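PDB 2XGU: relik capsid n-terminal domain, which probably assembles, as the N-terminal domain of an ancient lentiviral capsid protein, into the protein shell around the viral genome. Local coordinates for residues L18-V26 with M54-F62; V69-W80 with Y124-C135. All blocks are in the same frame, centred on the assembly; numbering follows the deposited sequence. Where two conformers were deposited one is given.

Contact 1. Residues L18-V26 with M54-F62; sequences LIAAWLKQV and MLLNVTPGF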
loop_
_atom_site.group_PDB
_atom_site.type_symbol
_atom_site.label_atom_id
_atom_site.label_comp_id
_atom_site.label_asym_id
_atom_site.label_seq_id
_atom_site.Cartn_x
_atom_site.Cartn_y
_atom_site.Cartn_z
ATOM N N LEU A 18 17.888 1.876 -16.701
ATOM C CA LEU A 18 16.750 1.955 -15.803
ATOM C C LEU A 18 16.995 2.909 -14.639
ATOM O O LEU A 18 16.102 3.656 -14.254
ATOM C CB LEU A 18 16.371 0.581 -15.284
ATOM C CG LEU A 18 15.128 0.588 -14.392
ATOM C CD1 LEU A 18 13.929 1.239 -15.083
ATOM C CD2 LEU A 18 14.802 -0.843 -13.971
ATOM N N ILE A 19 18.208 2.907 -14.094
ATOM C CA ILE A 19 18.527 3.844 -13.031
ATOM C C ILE A 19 18.318 5.266 -13.541
ATOM O O ILE A 19 17.639 6.081 -12.899
ATOM C CB ILE A 19 19.961 3.652 -12.529
ATOM C CG1 ILE A 19 20.076 2.300 -11.823
ATOM C CG2 ILE A 19 20.370 4.802 -11.602
ATOM C CD1 ILE A 19 21.502 1.898 -11.500
ATOM N N ALA A 20 18.864 5.556 -14.719
ATOM C CA ALA A 20 18.741 6.894 -15.301
ATOM C C ALA A 20 17.285 7.257 -15.562
ATOM O O ALA A 20 16.879 8.388 -15.310
ATOM C CB ALA A 20 19.561 7.012 -16.575
ATOM N N ALA A 21 16.503 6.293 -16.054
ATOM C CA ALA A 21 15.100 6.540 -16.372
ATOM C C ALA A 21 14.248 6.789 -15.116
ATOM O O ALA A 21 13.389 7.680 -15.106
ATOM C CB ALA A 21 14.543 5.379 -17.191
ATOM N N TRP A 22 14.488 6.003 -14.072
ATOM C CA TRP A 22 13.824 6.195 -12.792
ATOM C C TRP A 22 14.156 7.572 -12.218
ATOM O O TRP A 22 13.269 8.291 -11.756
ATOM C CB TRP A 22 14.266 5.105 -11.812
ATOM C CG TRP A 22 13.917 5.401 -10.372
ATOM C CD1 TRP A 22 14.804 5.641 -9.359
ATOM C CD2 TRP A 22 12.606 5.517 -9.791
ATOM N NE1 TRP A 22 14.134 5.874 -8.186
ATOM C CE2 TRP A 22 12.787 5.802 -8.417
ATOM C CE3 TRP A 22 11.303 5.375 -10.289
ATOM C CZ2 TRP A 22 11.715 5.980 -7.537
ATOM C CZ3 TRP A 22 10.230 5.547 -9.403
ATOM C CH2 TRP A 22 10.450 5.850 -8.048
ATOM N N LEU A 23 15.430 7.945 -12.263
ATOM C CA LEU A 23 15.829 9.251 -11.744
ATOM C C LEU A 23 15.166 10.410 -12.493
ATOM O O LEU A 23 14.748 11.388 -11.868
ATOM C CB LEU A 23 17.355 9.397 -11.731
ATOM C CG LEU A 23 18.040 8.439 -10.758
ATOM C CD1 LEU A 23 19.557 8.599 -10.822
ATOM C CD2 LEU A 23 17.540 8.641 -9.332
ATOM N N LYS A 24 15.055 10.304 -13.820
ATOM C CA LYS A 24 14.378 11.339 -14.599
ATOM C C LYS A 24 12.899 11.425 -14.218
ATOM O O LYS A 24 12.344 12.511 -14.115
ATOM C CB LYS A 24 14.526 11.085 -16.099
ATOM C CG LYS A 24 15.912 11.408 -16.650
ATOM N N GLN A 25 12.271 10.272 -13.994
ATOM C CA GLN A 25 10.863 10.229 -13.603
ATOM C C GLN A 25 10.672 10.980 -12.293
ATOM O O GLN A 25 9.781 11.815 -12.176
ATOM C CB GLN A 25 10.371 8.776 -13.482
ATOM C CG GLN A 25 8.959 8.601 -12.934
ATOM C CD GLN A 25 7.894 9.209 -13.821
ATOM O OE1 GLN A 25 8.059 9.300 -15.038
ATOM N NE2 GLN A 25 6.792 9.640 -13.210
ATOM N N VAL A 26 11.520 10.688 -11.307
ATOM C CA VAL A 26 11.443 11.363 -10.019
ATOM C C VAL A 26 11.715 12.859 -10.158
ATOM O O VAL A 26 10.965 13.677 -9.628
ATOM C CB VAL A 26 12.397 10.733 -8.983
ATOM C CG1 VAL A 26 12.389 11.513 -7.675
ATOM C CG2 VAL A 26 12.001 9.281 -8.720
ATOM N N MET A 54 18.556 -0.223 -3.845
ATOM C CA MET A 54 19.460 0.447 -4.759
ATOM C C MET A 54 18.739 1.651 -5.370
ATOM O O MET A 54 19.268 2.777 -5.393
ATOM C CB MET A 54 19.879 -0.551 -5.844
ATOM C CG MET A 54 21.323 -0.540 -6.191
ATOM S SD MET A 54 21.666 1.019 -6.978
ATOM C CE MET A 54 20.272 1.182 -8.060
ATOM N N LEU A 55 17.538 1.437 -5.883
ATOM C CA LEU A 55 16.826 2.524 -6.547
ATOM C C LEU A 55 16.407 3.601 -5.558
ATOM O O LEU A 55 16.450 4.790 -5.879
ATOM C CB LEU A 55 15.612 2.020 -7.329
ATOM C CG LEU A 55 15.872 1.490 -8.743
ATOM C CD1 LEU A 55 14.558 1.314 -9.462
ATOM C CD2 LEU A 55 16.771 2.412 -9.535
ATOM N N LEU A 56 15.993 3.196 -4.361
ATOM C CA LEU A 56 15.631 4.167 -3.334
ATOM C C LEU A 56 16.848 5.009 -2.954
ATOM O O LEU A 56 16.770 6.234 -2.852
ATOM C CB LEU A 56 15.074 3.480 -2.080
ATOM C CG LEU A 56 13.720 2.772 -2.188
ATOM C CD1 LEU A 56 13.364 2.112 -0.868
ATOM C CD2 LEU A 56 12.631 3.754 -2.601
ATOM N N ASN A 57 17.980 4.339 -2.763
ATOM C CA ASN A 57 19.175 5.000 -2.249
ATOM C C ASN A 57 19.836 5.955 -3.237
ATOM O O ASN A 57 20.504 6.906 -2.824
ATOM C CB ASN A 57 20.192 3.959 -1.790
ATOM C CG ASN A 57 19.765 3.245 -0.511
ATOM O OD1 ASN A 57 20.349 2.230 -0.135
ATOM N ND2 ASN A 57 18.764 3.788 0.167
ATOM N N VAL A 58 19.664 5.716 -4.534
ATOM C CA VAL A 58 20.287 6.598 -5.523
ATOM C C VAL A 58 19.409 7.796 -5.857
ATOM O O VAL A 58 19.830 8.695 -6.581
ATOM C CB VAL A 58 20.658 5.860 -6.837
ATOM C CG1 VAL A 58 21.637 4.732 -6.561
ATOM C CG2 VAL A 58 19.404 5.374 -7.552
ATOM N N THR A 59 18.202 7.832 -5.305
ATOM C CA THR A 59 17.318 8.956 -5.562
ATOM C C THR A 59 17.736 10.179 -4.745
ATOM O O THR A 59 17.749 10.122 -3.519
ATOM C CB THR A 59 15.866 8.579 -5.267
ATOM O OG1 THR A 59 15.537 7.370 -5.975
ATOM C CG2 THR A 59 14.928 9.700 -5.689
ATOM N N PRO A 60 18.117 11.282 -5.422
ATOM C CA PRO A 60 18.533 12.499 -4.717
ATOM C C PRO A 60 17.341 13.397 -4.426
ATOM O O PRO A 60 16.290 13.250 -5.062
ATOM C CB PRO A 60 19.440 13.187 -5.739
ATOM C CG PRO A 60 18.795 12.857 -7.037
ATOM C CD PRO A 60 18.272 11.433 -6.884
ATOM N N GLY A 61 17.509 14.309 -3.475
ATOM C CA GLY A 61 16.480 15.274 -3.135
ATOM C C GLY A 61 15.271 14.635 -2.485
ATOM O O GLY A 61 15.345 13.513 -1.976
ATOM N N PHE A 62 14.154 15.357 -2.497
ATOM C CA PHE A 62 12.906 14.867 -1.916
ATOM C C PHE A 62 13.133 14.252 -0.535
ATOM O O PHE A 62 12.514 13.248 -0.178
ATOM C CB PHE A 62 12.227 13.874 -2.868
ATOM C CG PHE A 62 11.846 14.481 -4.193
ATOM C CD1 PHE A 62 10.703 15.256 -4.310
ATOM C CD2 PHE A 62 12.640 14.295 -5.316
ATOM C CE1 PHE A 62 10.354 15.823 -5.523
ATOM C CE2 PHE A 62 12.294 14.862 -6.529
ATOM C CZ PHE A 62 11.152 15.623 -6.635
#
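Trp22 brings the NE1 edge of its indole to Thr59, with Leu55 over one face, at the place where helix 49-57 gives way to the loop leading to Phe62. Its CB points at that loop, and with CG anti to the backbone N (chi1 165°) the ring is carried toward residues 54-62. CD1 meets Leu55 CD2 at 3.8 Å. Next along the rim, NE1 donates to Thr59 OG1 at 3.0 Å, an N-H...O angle of 151°, with the oxygen tilted 19° out of the ring plane. A longer, weak branch of the same N-H reaches Leu55 O, 3.4 Å from Trp22 NE1. It is Leu55 CD1 that lies over the one face of the indole, and Val26 CG2 of Trp22's own helix over the opposite one; Phe40 of helix 34-43 meets the ring as well.

Thr59 OG1 accepts from the indole and donates to Leu55 O at 2.7 Å, so the hydroxyl is gripped twice and its rotation is fixed. The methyl CG2 of Thr59 is left to face Val26 CG1. That same Val26 methyl presses on the ring of Phe62, coming within 3.5 Å of Phe62 CE2. On the flank nearer solvent, Leu23 sends CD2 over the loop backbone to Pro60 CD at 3.8 Å, and a turn earlier Ile19 CD1 touches Met54 CE at 3.7 Å, the two side chains crossing at about a right angle. Lys66 ties the loop from beyond by bonding to the carbonyls of Leu56 and Thr59.

Helix 16-29, the first after the N-terminal hairpin of strands 2-5 and 8-11, is thereby fastened to the turn between helices 49-57 and 63-83, within the helical bundle characteristic of retroviral capsid N-terminal domains.

Contact 2. Residues V69-W80 with Y124-C135; sequences VIDKIKEKAIAW and YRTWVLEALQEC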
loop_
_atom_site.group_PDB
_atom_site.type_symbol
_atom_site.label_atom_id
_atom_site.label_comp_id
_atom_site.label_asym_id
_atom_site.label_seq_id
_atom_site.Cartn_x
_atom_site.Cartn_y
_atom_site.Cartn_z
ATOM N N VAL A 69 8.321 8.250 3.535
ATOM C CA VAL A 69 8.188 6.916 2.968
ATOM C C VAL A 69 9.001 5.900 3.767
ATOM O O VAL A 69 8.501 4.837 4.109
ATOM C CB VAL A 69 8.591 6.893 1.473
ATOM C CG1 VAL A 69 8.666 5.469 0.941
ATOM C CG2 VAL A 69 7.616 7.748 0.659
ATOM N N ILE A 70 10.249 6.237 4.086
ATOM C CA ILE A 70 11.096 5.330 4.850
ATOM C C ILE A 70 10.538 5.117 6.253
ATOM O O ILE A 70 10.606 4.011 6.798
ATOM C CB ILE A 70 12.551 5.836 4.945
ATOM C CG1 ILE A 70 13.174 5.938 3.551
ATOM C CG2 ILE A 70 13.369 4.920 5.848
ATOM C CD1 ILE A 70 13.033 4.672 2.727
ATOM N N ASP A 71 9.969 6.172 6.829
ATOM C CA ASP A 71 9.327 6.065 8.135
ATOM C C ASP A 71 8.183 5.044 8.122
ATOM O O ASP A 71 8.000 4.301 9.092
ATOM C CB ASP A 71 8.835 7.431 8.622
ATOM C CG ASP A 71 9.967 8.313 9.135
ATOM O OD1 ASP A 71 11.086 7.798 9.348
ATOM O OD2 ASP A 71 9.735 9.524 9.331
ATOM N N LYS A 72 7.417 5.007 7.038
ATOM C CA LYS A 72 6.303 4.073 6.953
ATOM C C LYS A 72 6.794 2.638 6.774
ATOM O O LYS A 72 6.224 1.721 7.347
ATOM C CB LYS A 72 5.302 4.474 5.865
ATOM C CG LYS A 72 4.491 5.695 6.250
ATOM C CD LYS A 72 3.415 6.013 5.239
ATOM C CE LYS A 72 2.636 7.245 5.684
ATOM N NZ LYS A 72 2.187 7.142 7.100
ATOM N N ILE A 73 7.861 2.450 5.997
ATOM C CA ILE A 73 8.501 1.138 5.877
ATOM C C ILE A 73 8.992 0.631 7.234
ATOM O O ILE A 73 8.792 -0.538 7.584
ATOM C CB ILE A 73 9.666 1.164 4.859
ATOM C CG1 ILE A 73 9.131 1.415 3.443
ATOM C CG2 ILE A 73 10.459 -0.136 4.896
ATOM C CD1 ILE A 73 10.203 1.831 2.468
ATOM N N LYS A 74 9.607 1.516 8.010
ATOM C CA LYS A 74 10.100 1.144 9.334
ATOM C C LYS A 74 8.955 0.749 10.245
ATOM O O LYS A 74 9.078 -0.187 11.035
ATOM C CB LYS A 74 10.901 2.288 9.965
ATOM C CG LYS A 74 12.298 2.418 9.385
ATOM C CD LYS A 74 13.090 3.521 10.060
ATOM C CE LYS A 74 14.418 3.752 9.353
ATOM N NZ LYS A 74 15.187 4.878 9.961
ATOM N N GLU A 75 7.839 1.459 10.129
ATOM C CA GLU A 75 6.666 1.154 10.944
ATOM C C GLU A 75 6.144 -0.248 10.632
ATOM O O GLU A 75 5.768 -0.990 11.538
ATOM C CB GLU A 75 5.567 2.205 10.747
ATOM C CG GLU A 75 5.945 3.596 11.236
ATOM C CD GLU A 75 4.912 4.649 10.862
ATOM O OE1 GLU A 75 3.836 4.275 10.346
ATOM O OE2 GLU A 75 5.177 5.852 11.089
ATOM N N LYS A 76 6.122 -0.602 9.349
ATOM C CA LYS A 76 5.715 -1.942 8.926
ATOM C C LYS A 76 6.664 -3.011 9.455
ATOM O O LYS A 76 6.235 -4.098 9.852
ATOM C CB LYS A 76 5.670 -2.046 7.402
ATOM C CG LYS A 76 4.642 -1.144 6.740
ATOM C CD LYS A 76 4.683 -1.330 5.224
ATOM C CE LYS A 76 3.861 -0.287 4.498
ATOM N NZ LYS A 76 2.445 -0.272 4.972
ATOM N N ALA A 77 7.956 -2.698 9.442
ATOM C CA ALA A 77 8.970 -3.635 9.899
ATOM C C ALA A 77 8.825 -3.859 11.404
ATOM O O ALA A 77 8.907 -4.990 11.887
ATOM C CB ALA A 77 10.355 -3.110 9.563
ATOM N N ILE A 78 8.608 -2.774 12.148
ATOM C CA ILE A 78 8.380 -2.877 13.593
ATOM C C ILE A 78 7.144 -3.732 13.903
ATOM O O ILE A 78 7.174 -4.605 14.774
ATOM C CB ILE A 78 8.259 -1.484 14.243
ATOM C CG1 ILE A 78 9.599 -0.755 14.127
ATOM C CG2 ILE A 78 7.834 -1.609 15.708
ATOM C CD1 ILE A 78 9.575 0.681 14.597
ATOM N N ALA A 79 6.058 -3.494 13.173
ATOM C CA ALA A 79 4.848 -4.286 13.345
ATOM C C ALA A 79 5.098 -5.758 13.017
ATOM O O ALA A 79 4.633 -6.654 13.740
ATOM C CB ALA A 79 3.736 -3.732 12.475
ATOM N N TRP A 80 5.827 -6.001 11.932
ATOM C CA TRP A 80 6.129 -7.363 11.505
ATOM C C TRP A 80 6.873 -8.121 12.601
ATOM O O TRP A 80 6.510 -9.232 12.954
ATOM C CB TRP A 80 6.955 -7.363 10.206
ATOM C CG TRP A 80 7.294 -8.760 9.765
ATOM C CD1 TRP A 80 8.460 -9.447 10.002
ATOM C CD2 TRP A 80 6.444 -9.651 9.043
ATOM N NE1 TRP A 80 8.381 -10.708 9.464
ATOM C CE2 TRP A 80 7.158 -10.854 8.858
ATOM C CE3 TRP A 80 5.154 -9.540 8.513
ATOM C CZ2 TRP A 80 6.615 -11.948 8.181
ATOM C CZ3 TRP A 80 4.614 -10.629 7.843
ATOM C CH2 TRP A 80 5.347 -11.814 7.681
ATOM N N TYR A 124 8.577 -7.372 0.496
ATOM C CA TYR A 124 9.230 -6.075 0.670
ATOM C C TYR A 124 8.736 -5.065 -0.368
ATOM O O TYR A 124 8.505 -3.893 -0.044
ATOM C CB TYR A 124 10.755 -6.199 0.587
ATOM C CG TYR A 124 11.506 -4.913 0.869
ATOM C CD1 TYR A 124 11.162 -4.107 1.946
ATOM C CD2 TYR A 124 12.561 -4.515 0.059
ATOM C CE1 TYR A 124 11.851 -2.941 2.230
ATOM C CE2 TYR A 124 13.267 -3.349 0.334
ATOM C CZ TYR A 124 12.900 -2.562 1.412
ATOM O OH TYR A 124 13.592 -1.405 1.702
ATOM N N ARG A 125 8.606 -5.511 -1.614
ATOM C CA ARG A 125 8.052 -4.661 -2.659
ATOM C C ARG A 125 6.662 -4.171 -2.260
ATOM O O ARG A 125 6.346 -2.993 -2.441
ATOM C CB ARG A 125 8.008 -5.402 -3.997
ATOM C CG ARG A 125 7.281 -4.643 -5.103
ATOM C CD ARG A 125 7.307 -5.433 -6.411
ATOM N NE ARG A 125 6.521 -4.756 -7.444
ATOM C CZ ARG A 125 5.203 -4.867 -7.575
ATOM N NH1 ARG A 125 4.509 -5.656 -6.758
ATOM N NH2 ARG A 125 4.570 -4.184 -8.528
ATOM N N THR A 126 5.847 -5.069 -1.710
ATOM C CA THR A 126 4.542 -4.695 -1.187
ATOM C C THR A 126 4.633 -3.614 -0.109
ATOM O O THR A 126 3.919 -2.616 -0.170
ATOM C CB THR A 126 3.806 -5.938 -0.661
ATOM O OG1 THR A 126 3.449 -6.760 -1.776
ATOM C CG2 THR A 126 2.556 -5.547 0.117
ATOM N N TRP A 127 5.535 -3.780 0.859
ATOM C CA TRP A 127 5.732 -2.760 1.894
ATOM C C TRP A 127 6.118 -1.399 1.302
ATOM O O TRP A 127 5.581 -0.366 1.706
ATOM C CB TRP A 127 6.844 -3.180 2.871
ATOM C CG TRP A 127 6.476 -4.306 3.797
ATOM C CD1 TRP A 127 5.289 -4.958 3.869
ATOM C CD2 TRP A 127 7.329 -4.913 4.783
ATOM N NE1 TRP A 127 5.336 -5.937 4.847
ATOM C CE2 TRP A 127 6.582 -5.929 5.414
ATOM C CE3 TRP A 127 8.649 -4.697 5.186
ATOM C CZ2 TRP A 127 7.115 -6.722 6.428
ATOM C CZ3 TRP A 127 9.179 -5.484 6.196
ATOM C CH2 TRP A 127 8.408 -6.476 6.811
ATOM N N VAL A 128 7.048 -1.397 0.352
ATOM C CA VAL A 128 7.519 -0.143 -0.233
ATOM C C VAL A 128 6.404 0.549 -1.020
ATOM O O VAL A 128 6.189 1.758 -0.888
ATOM C CB VAL A 128 8.757 -0.393 -1.120
ATOM C CG1 VAL A 128 9.198 0.885 -1.820
ATOM C CG2 VAL A 128 9.901 -0.933 -0.271
ATOM N N LEU A 129 5.678 -0.220 -1.826
ATOM C CA LEU A 129 4.571 0.357 -2.573
ATOM C C LEU A 129 3.455 0.846 -1.640
ATOM O O LEU A 129 2.882 1.916 -1.868
ATOM C CB LEU A 129 4.071 -0.620 -3.659
ATOM C CG LEU A 129 5.005 -0.642 -4.888
ATOM C CD1 LEU A 129 4.840 -1.881 -5.758
ATOM C CD2 LEU A 129 4.811 0.631 -5.735
ATOM N N GLU A 130 3.158 0.098 -0.582
ATOM C CA GLU A 130 2.182 0.576 0.392
ATOM C C GLU A 130 2.640 1.896 1.010
ATOM O O GLU A 130 1.850 2.817 1.164
ATOM C CB GLU A 130 1.925 -0.476 1.469
ATOM C CG GLU A 130 1.197 -1.678 0.882
ATOM C CD GLU A 130 1.023 -2.807 1.858
ATOM O OE1 GLU A 130 1.642 -2.756 2.938
ATOM O OE2 GLU A 130 0.252 -3.741 1.544
ATOM N N ALA A 131 3.920 1.995 1.355
ATOM C CA ALA A 131 4.447 3.208 1.963
ATOM C C ALA A 131 4.344 4.400 1.017
ATOM O O ALA A 131 3.912 5.482 1.412
ATOM C CB ALA A 131 5.887 2.997 2.409
ATOM N N LEU A 132 4.740 4.194 -0.233
ATOM C CA LEU A 132 4.594 5.246 -1.245
ATOM C C LEU A 132 3.137 5.684 -1.403
ATOM O O LEU A 132 2.822 6.879 -1.409
ATOM C CB LEU A 132 5.160 4.787 -2.589
ATOM C CG LEU A 132 6.673 4.650 -2.645
ATOM C CD1 LEU A 132 7.095 3.811 -3.838
ATOM C CD2 LEU A 132 7.266 6.052 -2.733
ATOM N N GLN A 133 2.245 4.708 -1.540
ATOM C CA GLN A 133 0.830 4.984 -1.729
ATOM C C GLN A 133 0.262 5.810 -0.578
ATOM O O GLN A 133 -0.555 6.716 -0.793
ATOM C CB GLN A 133 0.081 3.657 -1.835
ATOM C CG GLN A 133 -1.016 3.547 -2.892
ATOM C CD GLN A 133 -0.539 3.775 -4.321
ATOM O OE1 GLN A 133 -0.688 4.867 -4.845
ATOM N NE2 GLN A 133 0.005 2.741 -4.960
ATOM N N GLU A 134 0.694 5.504 0.644
ATOM C CA GLU A 134 0.209 6.197 1.835
ATOM C C GLU A 134 0.775 7.620 1.966
ATOM O O GLU A 134 0.287 8.414 2.770
ATOM C CB GLU A 134 0.469 5.352 3.096
ATOM C CG GLU A 134 -0.326 4.035 3.088
ATOM C CD GLU A 134 0.259 2.929 3.973
ATOM O OE1 GLU A 134 1.031 3.240 4.908
ATOM O OE2 GLU A 134 -0.064 1.738 3.729
ATOM N N CYS A 135 1.779 7.946 1.154
ATOM C CA CYS A 135 2.367 9.286 1.137
ATOM C C CYS A 135 2.040 10.014 -0.162
ATOM O O CYS A 135 2.661 11.018 -0.495
ATOM C CB CYS A 135 3.888 9.208 1.292
ATOM S SG CYS A 135 4.456 8.503 2.835
HETATM O O HOH W 1 0.374 4.990 6.758
HETATM O O HOH W 2 1.877 -2.567 5.919
#
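Ile73 and Lys76 on one side and Ala131 on the other interlock as knobs into holes where helix 63-83 crosses helix 118-134, two long helices of the capsid N-terminal domain bundle. The axes of the two segments cross steeply, their N-to-C directions 131° apart, and approach to 8.5 Å. Such closeness suits Ala131, whose methyl sits among Val69, Lys72, Ile73 and Lys76; Ala131 CB lies 3.8 Å from Ile73 CG1. Ile73 itself fits among Tyr124, Trp127, Val128 and Ala131: its CD1 reaches Val128 CG2, while its CG2 comes to the edge of the Tyr124 ring.

Two side chains of helix 63-83 meet Trp127 differently. Lys76 slides past it in the opposite direction, laying CB over the five-membered ring, 4.3 Å from the centroid, a CH-pi contact. The far edge of the indole points at the face of Trp80 in an offset edge-to-face pair, the Trp80 five-membered and Trp127 six-membered centroids 5.5 Å apart and the planes at 62°. Trp80 is pinned in turn by its NE1 bond to Leu97 O and by stacking on His84.

After running straight past Trp127, the Lys76 chain bends at its last torsion (chi4 -56°), bringing NZ between two acids one turn apart. Both salt bridges are weak as hydrogen bonds: NZ lies 3.3 Å from Glu130 OE1 and 3.4 Å from Glu134 OE2. The second subunit brings its own Glu130 and Glu134 close to these carboxylates, so the ammonium group probably eases the gathering of negative charge at the dimer contact.

At the other end, Lys72 lies alongside Cys135, CE 3.6 Å from SG; Lys72 NZ donates to a water 2.8 Å away, and that water donates to Glu134 OE1.

Contact 1 is complete before the first residue of contact 2 along the chain, and their centres are 18 Å apart. Their nearest atoms come to about 4 Å without touching. The turn held in contact 1 leads directly into helix 63-83, which supplies one side of contact 2. Helix 34-43 lies against both: its Phe40 meets Trp22 in contact 1 and Val128, Leu129 and Leu132 in contact 2. Contact 2, about 9 Å from the chain centre against 13 Å for contact 1, is the more buried, yet it also borders the second subunit, which does not touch the segments of contact 1.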